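Local coordinates for protein DNA polymerase III, beta subunit (Thermotoga maritima, PDB 1VPK) that probably tethers DNA polymerases and other proteins to DNA, conferring processivity, as a ring-shaped head-to-tail homodimer that encircles the duplex, at residues G168-L173 with A250-Y255; V304-S307 with G311-V314; E348-D353 with Q359-D364. All coordinates share one frame; numbering follows the deposited sequence.

The three contacts lie in the central and C-terminal regions of one subunit of the ring. Interactions 1 and 3 both reach one nine-stranded antiparallel sheet that runs from the central to the C-terminal family region; their centres are about 22 Å apart, and their nearest atoms about 9 Å. Interaction 1 fastens a connecting loop to one half of that sheet through aromatic and polar side chains, whereas interaction 3 is a hairpin within the other half. Interaction 2, also a hairpin, belongs to a separate four-stranded sheet; its centre lies about 24 Å from that of interaction 3 and about 38 Å from that of interaction 1, and it meets the second subunit of the dimer.

Interaction 1: G168-L173 with A250-Y255; sequences GVFWEL and AEFPDY
The hydroxyl OH of Y255 is gripped from two quarters: it donates a hydrogen bond to OE2 of E172, and NH1 of R179 on strand 177-183 bonds to it as well. The modelled separation of Y255 OH and E172 OE2, 2.4 Å, is very short, and its exact value is best treated as doubtful. The two side chains approach from opposite directions, with OE2 of E172 at the edge of the tyrosine ring and in its plane, while the carboxylate is turned 52° from that ring. E172 spans the gap because its chain is extended beyond CG (chi2 176°). Its other oxygen, OE1, has a long, weak ion pair with K256.

The setting is an antiparallel sheet in the central-domain region of this ring-forming subunit, in which strand 168-174 lies between strands 177-183 and 201-206, and the loop that follows strand 241-246 passes over one of its faces. V169 and W171 point the other way and pack on M210 of helix 207-218.

F170 and F252 meet beside the polar pair. Their rings are close to parallel, 13° apart, yet slid so far that they barely overlap, with centroids 4.8 Å from each other. The slide brings each CB over the other ring, a reciprocal CH-pi contact: CB of F170 sits 3.6 Å from the centroid of the F252 ring, over its centre, and CB of F252 lies 3.8 Å from the centroid of the F170 ring, nearer the rim. The opposite face of the F252 ring carries CD of P253, and CD2 of Y255 meets its edge. Both phenylalanines also touch L204.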
# COMPACT_ATOMS: atom_id res chain seq x y z
N GLY A 168 15.33 1.58 -20.42
CA GLY A 168 15.41 3.01 -20.64
C GLY A 168 14.37 3.52 -21.60
O GLY A 168 13.45 2.78 -22.01
N VAL A 169 14.50 4.80 -21.93
CA VAL A 169 13.61 5.47 -22.84
C VAL A 169 14.45 6.10 -23.93
O VAL A 169 15.47 6.75 -23.67
CB VAL A 169 12.78 6.57 -22.17
CG1 VAL A 169 11.83 7.27 -23.21
CG2 VAL A 169 11.98 6.04 -20.99
N PHE A 170 13.99 5.90 -25.16
CA PHE A 170 14.67 6.36 -26.35
C PHE A 170 14.08 7.69 -26.76
O PHE A 170 12.85 7.84 -26.86
CB PHE A 170 14.54 5.29 -27.46
CG PHE A 170 15.43 5.52 -28.66
CD1 PHE A 170 16.81 5.57 -28.53
CD2 PHE A 170 14.87 5.66 -29.93
CE1 PHE A 170 17.61 5.78 -29.64
CE2 PHE A 170 15.69 5.89 -31.05
CZ PHE A 170 17.04 5.94 -30.90
N TRP A 171 14.95 8.66 -27.02
CA TRP A 171 14.54 9.99 -27.43
C TRP A 171 14.89 10.18 -28.89
O TRP A 171 16.04 9.96 -29.26
CB TRP A 171 15.28 11.06 -26.62
CG TRP A 171 15.04 11.06 -25.14
CD1 TRP A 171 15.15 10.01 -24.29
CD2 TRP A 171 14.73 12.21 -24.33
NE1 TRP A 171 14.86 10.42 -22.99
CE2 TRP A 171 14.60 11.76 -23.00
CE3 TRP A 171 14.53 13.57 -24.61
CZ2 TRP A 171 14.31 12.64 -21.94
CZ3 TRP A 171 14.18 14.42 -23.58
CH2 TRP A 171 14.10 13.95 -22.25
N GLU A 172 13.92 10.63 -29.70
CA GLU A 172 14.16 11.01 -31.08
C GLU A 172 13.72 12.43 -31.32
O GLU A 172 12.52 12.78 -31.16
CB GLU A 172 13.38 10.13 -32.04
CG GLU A 172 13.85 8.71 -32.09
CD GLU A 172 12.96 7.89 -33.01
OE1 GLU A 172 12.67 8.34 -34.12
OE2 GLU A 172 12.51 6.82 -32.59
N LEU A 173 14.68 13.26 -31.71
CA LEU A 173 14.39 14.64 -32.09
C LEU A 173 14.45 14.85 -33.61
O LEU A 173 15.39 14.43 -34.29
CB LEU A 173 15.36 15.67 -31.45
CG LEU A 173 15.29 16.06 -29.99
CD1 LEU A 173 13.95 16.73 -29.69
CD2 LEU A 173 15.53 14.86 -29.08
N ALA A 250 24.24 1.47 -26.19
CA ALA A 250 23.56 0.34 -26.74
C ALA A 250 22.66 0.88 -27.81
O ALA A 250 22.21 2.03 -27.74
CB ALA A 250 22.75 -0.37 -25.66
N GLU A 251 22.35 0.03 -28.77
CA GLU A 251 21.47 0.39 -29.88
C GLU A 251 20.03 0.03 -29.57
O GLU A 251 19.69 -1.14 -29.33
CB GLU A 251 21.97 -0.30 -31.13
CG GLU A 251 21.29 0.15 -32.39
CD GLU A 251 21.88 -0.53 -33.62
OE1 GLU A 251 23.12 -0.75 -33.65
OE2 GLU A 251 21.09 -0.83 -34.54
N PHE A 252 19.16 1.03 -29.53
CA PHE A 252 17.75 0.76 -29.25
C PHE A 252 17.20 0.01 -30.48
O PHE A 252 17.58 0.35 -31.59
CB PHE A 252 17.01 2.08 -28.99
CG PHE A 252 15.62 1.90 -28.50
CD1 PHE A 252 15.39 1.41 -27.22
CD2 PHE A 252 14.53 2.19 -29.31
CE1 PHE A 252 14.10 1.21 -26.76
CE2 PHE A 252 13.24 2.00 -28.87
CZ PHE A 252 13.01 1.52 -27.58
N PRO A 253 16.38 -1.05 -30.30
CA PRO A 253 15.83 -1.83 -31.43
C PRO A 253 15.10 -0.99 -32.45
O PRO A 253 14.58 0.09 -32.13
CB PRO A 253 14.79 -2.72 -30.78
CG PRO A 253 15.10 -2.77 -29.39
CD PRO A 253 15.91 -1.57 -29.01
N ASP A 254 15.03 -1.51 -33.67
CA ASP A 254 14.27 -0.88 -34.75
C ASP A 254 12.79 -1.16 -34.53
O ASP A 254 12.18 -2.01 -35.16
CB ASP A 254 14.75 -1.41 -36.11
CG ASP A 254 14.22 -0.59 -37.26
OD1 ASP A 254 13.46 0.37 -37.02
OD2 ASP A 254 14.54 -0.92 -38.42
N TYR A 255 12.22 -0.40 -33.60
CA TYR A 255 10.90 -0.66 -33.05
C TYR A 255 9.80 -0.50 -34.10
O TYR A 255 8.75 -1.14 -34.02
CB TYR A 255 10.65 0.25 -31.83
CG TYR A 255 10.60 1.71 -32.18
CD1 TYR A 255 9.41 2.31 -32.56
CD2 TYR A 255 11.76 2.49 -32.17
CE1 TYR A 255 9.36 3.65 -32.93
CE2 TYR A 255 11.72 3.82 -32.55
CZ TYR A 255 10.51 4.39 -32.90
OH TYR A 255 10.45 5.69 -33.25

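Interaction 2: V304-S307 with G311-V314; sequences VSKS and GEVV
S305 and V313 form a hydrogen-bonded antiparallel pair: S305 N reaches V313 O at 3.0 Å, and V313 N reaches S305 O at 2.9 Å. S307 and G311 repeat this two residues on, S307 N to G311 O at 2.7 Å and G311 N to S307 O at 3.1 Å. Beside these rungs lie the non-hydrogen-bonded pairs, K306 with E312 and V304 with V314, whose side chains share one face. There V304 and V314 run side by side, CG2 to CG2 at 4.0 Å. K306 and E312 meet through their aliphatic stems, CG to CG at 3.5 Å; NZ of K306 and OE1 of E312 stay 5.7 Å apart. On the other face, CG1 of V313, between its own N and carbonyl carbon (chi1 60°), lies 3.9 Å from CB of S305.

Each serine hydroxyl is bonded outside the two segments: S305 OG to S291 O, and S307 OG to Y310 N, in the turn of this beta hairpin.

On the face of S305 and V313, helix 271-285 covers the hairpin through I284, A285 and V281. Strand 292-296 flanks strand 300-307, and beyond 311-314 an antiparallel strand of the second subunit carries the sheet across the dimer interface.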
# COMPACT_ATOMS: atom_id res chain seq x y z
N VAL A 304 -11.89 -14.53 -22.58
CA VAL A 304 -11.94 -15.85 -22.02
C VAL A 304 -10.65 -16.15 -21.31
O VAL A 304 -9.56 -15.97 -21.89
CB VAL A 304 -12.19 -16.90 -23.11
CG1 VAL A 304 -12.14 -18.35 -22.53
CG2 VAL A 304 -13.51 -16.62 -23.79
N SER A 305 -10.74 -16.61 -20.07
CA SER A 305 -9.55 -17.14 -19.37
C SER A 305 -9.87 -18.48 -18.68
O SER A 305 -10.98 -18.71 -18.20
CB SER A 305 -8.97 -16.08 -18.41
OG SER A 305 -7.70 -16.49 -17.90
N LYS A 306 -8.90 -19.39 -18.67
CA LYS A 306 -9.12 -20.71 -18.10
C LYS A 306 -7.95 -21.06 -17.23
O LYS A 306 -6.81 -20.74 -17.53
CB LYS A 306 -9.29 -21.79 -19.17
CG LYS A 306 -10.29 -21.46 -20.22
CD LYS A 306 -10.42 -22.58 -21.28
CE LYS A 306 -11.36 -22.10 -22.43
NZ LYS A 306 -11.89 -23.27 -23.22
N SER A 307 -8.27 -21.70 -16.12
CA SER A 307 -7.31 -22.29 -15.23
C SER A 307 -7.70 -23.74 -15.09
O SER A 307 -8.84 -24.02 -14.71
CB SER A 307 -7.35 -21.62 -13.87
OG SER A 307 -6.95 -22.54 -12.88
N GLY A 311 -11.02 -23.13 -12.69
CA GLY A 311 -12.20 -22.83 -13.48
C GLY A 311 -11.90 -22.04 -14.71
O GLY A 311 -10.74 -22.04 -15.18
N GLU A 312 -12.97 -21.43 -15.24
CA GLU A 312 -13.01 -20.64 -16.47
C GLU A 312 -13.86 -19.38 -16.20
O GLU A 312 -14.69 -19.37 -15.29
CB GLU A 312 -13.67 -21.44 -17.61
CG GLU A 312 -12.83 -22.65 -18.09
CD GLU A 312 -13.58 -23.97 -17.97
OE1 GLU A 312 -14.78 -24.02 -18.34
OE2 GLU A 312 -12.98 -24.95 -17.50
N VAL A 313 -13.61 -18.35 -16.98
CA VAL A 313 -14.43 -17.16 -17.04
C VAL A 313 -14.58 -16.76 -18.50
O VAL A 313 -13.64 -16.86 -19.28
CB VAL A 313 -13.86 -15.97 -16.23
CG1 VAL A 313 -12.48 -15.56 -16.72
CG2 VAL A 313 -14.83 -14.78 -16.24
N VAL A 314 -15.78 -16.33 -18.85
CA VAL A 314 -16.07 -15.72 -20.13
C VAL A 314 -16.82 -14.44 -19.83
O VAL A 314 -17.76 -14.44 -19.03
CB VAL A 314 -16.95 -16.62 -21.01
CG1 VAL A 314 -17.29 -15.90 -22.33
CG2 VAL A 314 -16.27 -17.96 -21.21

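Interaction 3: E348-D353 with Q359-D364; sequences EMNFVD and QINPLD
E348 and N361 pair across a beta hairpin, strand 346-351 followed by strand 358-362, whose segments run antiparallel at 156° between their directions. Strand 265-270 borders strand 346-351, and strand 368-372 borders strand 358-362, so both strands lie in the interior of the large sheet.

The backbone bonds come in two sets. E348 N meets N361 O at 2.8 Å, and N361 N returns to E348 O at 3.0 Å. N350 and Q359 form the second hydrogen-bonded pair, N350 N to Q359 O at 2.8 Å and Q359 N to N350 O at 3.0 Å. The intervening pair, M349 with I360, lacks such bonds, but CA-H...O contacts run from I360 CA to E348 O and from M349 CA to Q359 O.

A polar network occupies the face shared by E348, N350, Q359 and N361. OE1 of E348 gathers three donors: NZ of K266 in a salt bridge, ND2 of N350 in a nearly straight bond on its anti side, somewhat out of the carboxylate plane, and ND2 of N361 at a weak 3.5 Å. K266 NZ also bonds to OD1 of N350, so one lysine joins both acceptors, and its charge would probably offset that of the glutamate. N361 (chi1 49°) has its amide folded between its own N and carbonyl carbon; OD1 of N361 receives NE2 of Q359 from above the carbonyl plane, at 3.1 Å, and ND2 of N361 bonds to O of P362.

Van der Waals contacts fall on both faces. On the polar one CD1 of L363 packs against CG and OE2 of E348. On the other, M349 and I360 lie alongside each other; I360 also packs on I335 and V338 of helix 332-341, and CE of M349 ends 4.0 Å from CD1 of I360.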
# COMPACT_ATOMS: atom_id res chain seq x y z
N GLU A 348 -9.12 2.54 -29.21
CA GLU A 348 -9.13 1.58 -30.30
C GLU A 348 -8.10 0.50 -30.11
O GLU A 348 -7.00 0.75 -29.61
CB GLU A 348 -8.80 2.19 -31.66
CG GLU A 348 -9.42 3.42 -32.01
CD GLU A 348 -9.26 3.67 -33.49
OE1 GLU A 348 -8.22 3.26 -34.10
OE2 GLU A 348 -10.19 4.24 -34.05
N MET A 349 -8.49 -0.70 -30.50
CA MET A 349 -7.61 -1.84 -30.60
C MET A 349 -7.58 -2.27 -32.05
O MET A 349 -8.63 -2.55 -32.60
CB MET A 349 -8.13 -2.97 -29.78
CG MET A 349 -8.27 -2.66 -28.30
SD MET A 349 -8.64 -4.13 -27.36
CE MET A 349 -7.15 -4.97 -27.10
N ASN A 350 -6.38 -2.38 -32.63
CA ASN A 350 -6.17 -2.62 -34.06
C ASN A 350 -5.33 -3.89 -34.21
O ASN A 350 -4.26 -3.99 -33.59
CB ASN A 350 -5.43 -1.44 -34.68
CG ASN A 350 -6.28 -0.15 -34.76
OD1 ASN A 350 -7.12 -0.04 -35.62
ND2 ASN A 350 -6.03 0.82 -33.88
N PHE A 351 -5.79 -4.82 -35.04
CA PHE A 351 -5.20 -6.14 -35.16
C PHE A 351 -4.99 -6.49 -36.62
O PHE A 351 -5.71 -5.99 -37.52
CB PHE A 351 -6.14 -7.21 -34.60
CG PHE A 351 -6.66 -6.94 -33.20
CD1 PHE A 351 -7.81 -6.23 -33.02
CD2 PHE A 351 -6.03 -7.45 -32.08
CE1 PHE A 351 -8.34 -6.01 -31.76
CE2 PHE A 351 -6.57 -7.24 -30.80
CZ PHE A 351 -7.74 -6.51 -30.67
N VAL A 352 -4.06 -7.43 -36.86
CA VAL A 352 -3.84 -8.01 -38.17
C VAL A 352 -4.27 -9.47 -38.08
O VAL A 352 -5.29 -9.85 -38.63
CB VAL A 352 -2.36 -7.81 -38.68
CG1 VAL A 352 -2.12 -8.40 -40.10
CG2 VAL A 352 -2.02 -6.35 -38.78
N ASP A 353 -3.52 -10.26 -37.31
CA ASP A 353 -3.60 -11.73 -37.24
C ASP A 353 -3.39 -12.15 -35.80
O ASP A 353 -2.93 -11.36 -34.99
CB ASP A 353 -2.41 -12.38 -37.99
CG ASP A 353 -2.49 -12.23 -39.43
OD1 ASP A 353 -3.63 -12.12 -39.96
OD2 ASP A 353 -1.42 -12.21 -40.06
N GLN A 359 -2.05 -2.85 -31.93
CA GLN A 359 -1.89 -1.44 -31.61
C GLN A 359 -3.10 -0.96 -30.84
O GLN A 359 -4.24 -1.13 -31.28
CB GLN A 359 -1.67 -0.58 -32.86
CG GLN A 359 -1.50 0.88 -32.51
CD GLN A 359 -1.21 1.76 -33.70
OE1 GLN A 359 -0.24 1.55 -34.38
NE2 GLN A 359 -2.07 2.73 -33.95
N ILE A 360 -2.85 -0.38 -29.68
CA ILE A 360 -3.86 0.31 -28.91
C ILE A 360 -3.59 1.83 -28.87
O ILE A 360 -2.46 2.32 -28.59
CB ILE A 360 -3.94 -0.25 -27.48
CG1 ILE A 360 -4.28 -1.75 -27.52
CG2 ILE A 360 -4.99 0.52 -26.69
CD1 ILE A 360 -4.12 -2.44 -26.22
N ASN A 361 -4.65 2.58 -29.14
CA ASN A 361 -4.53 4.03 -29.06
C ASN A 361 -5.79 4.69 -28.52
O ASN A 361 -6.85 4.12 -28.59
CB ASN A 361 -4.15 4.59 -30.44
CG ASN A 361 -4.99 4.07 -31.53
OD1 ASN A 361 -4.63 3.09 -32.20
ND2 ASN A 361 -6.10 4.78 -31.79
N PRO A 362 -5.66 5.91 -28.01
CA PRO A 362 -6.86 6.68 -27.67
C PRO A 362 -7.62 7.01 -28.93
O PRO A 362 -7.01 7.16 -29.97
CB PRO A 362 -6.33 7.96 -27.06
CG PRO A 362 -4.95 7.97 -27.25
CD PRO A 362 -4.45 6.69 -27.81
N LEU A 363 -8.95 7.11 -28.82
CA LEU A 363 -9.78 7.39 -29.97
C LEU A 363 -9.59 8.81 -30.36
O LEU A 363 -9.79 9.72 -29.58
CB LEU A 363 -11.27 7.12 -29.67
CG LEU A 363 -12.30 7.42 -30.75
CD1 LEU A 363 -12.04 6.45 -31.94
CD2 LEU A 363 -13.70 7.29 -30.24
N ASP A 364 -9.23 9.01 -31.62
CA ASP A 364 -9.15 10.32 -32.27
C ASP A 364 -8.13 11.28 -31.67
O ASP A 364 -8.29 12.49 -31.71
CB ASP A 364 -10.52 10.96 -32.32
CG ASP A 364 -11.45 10.29 -33.32
OD1 ASP A 364 -10.98 9.73 -34.33
OD2 ASP A 364 -12.66 10.32 -33.07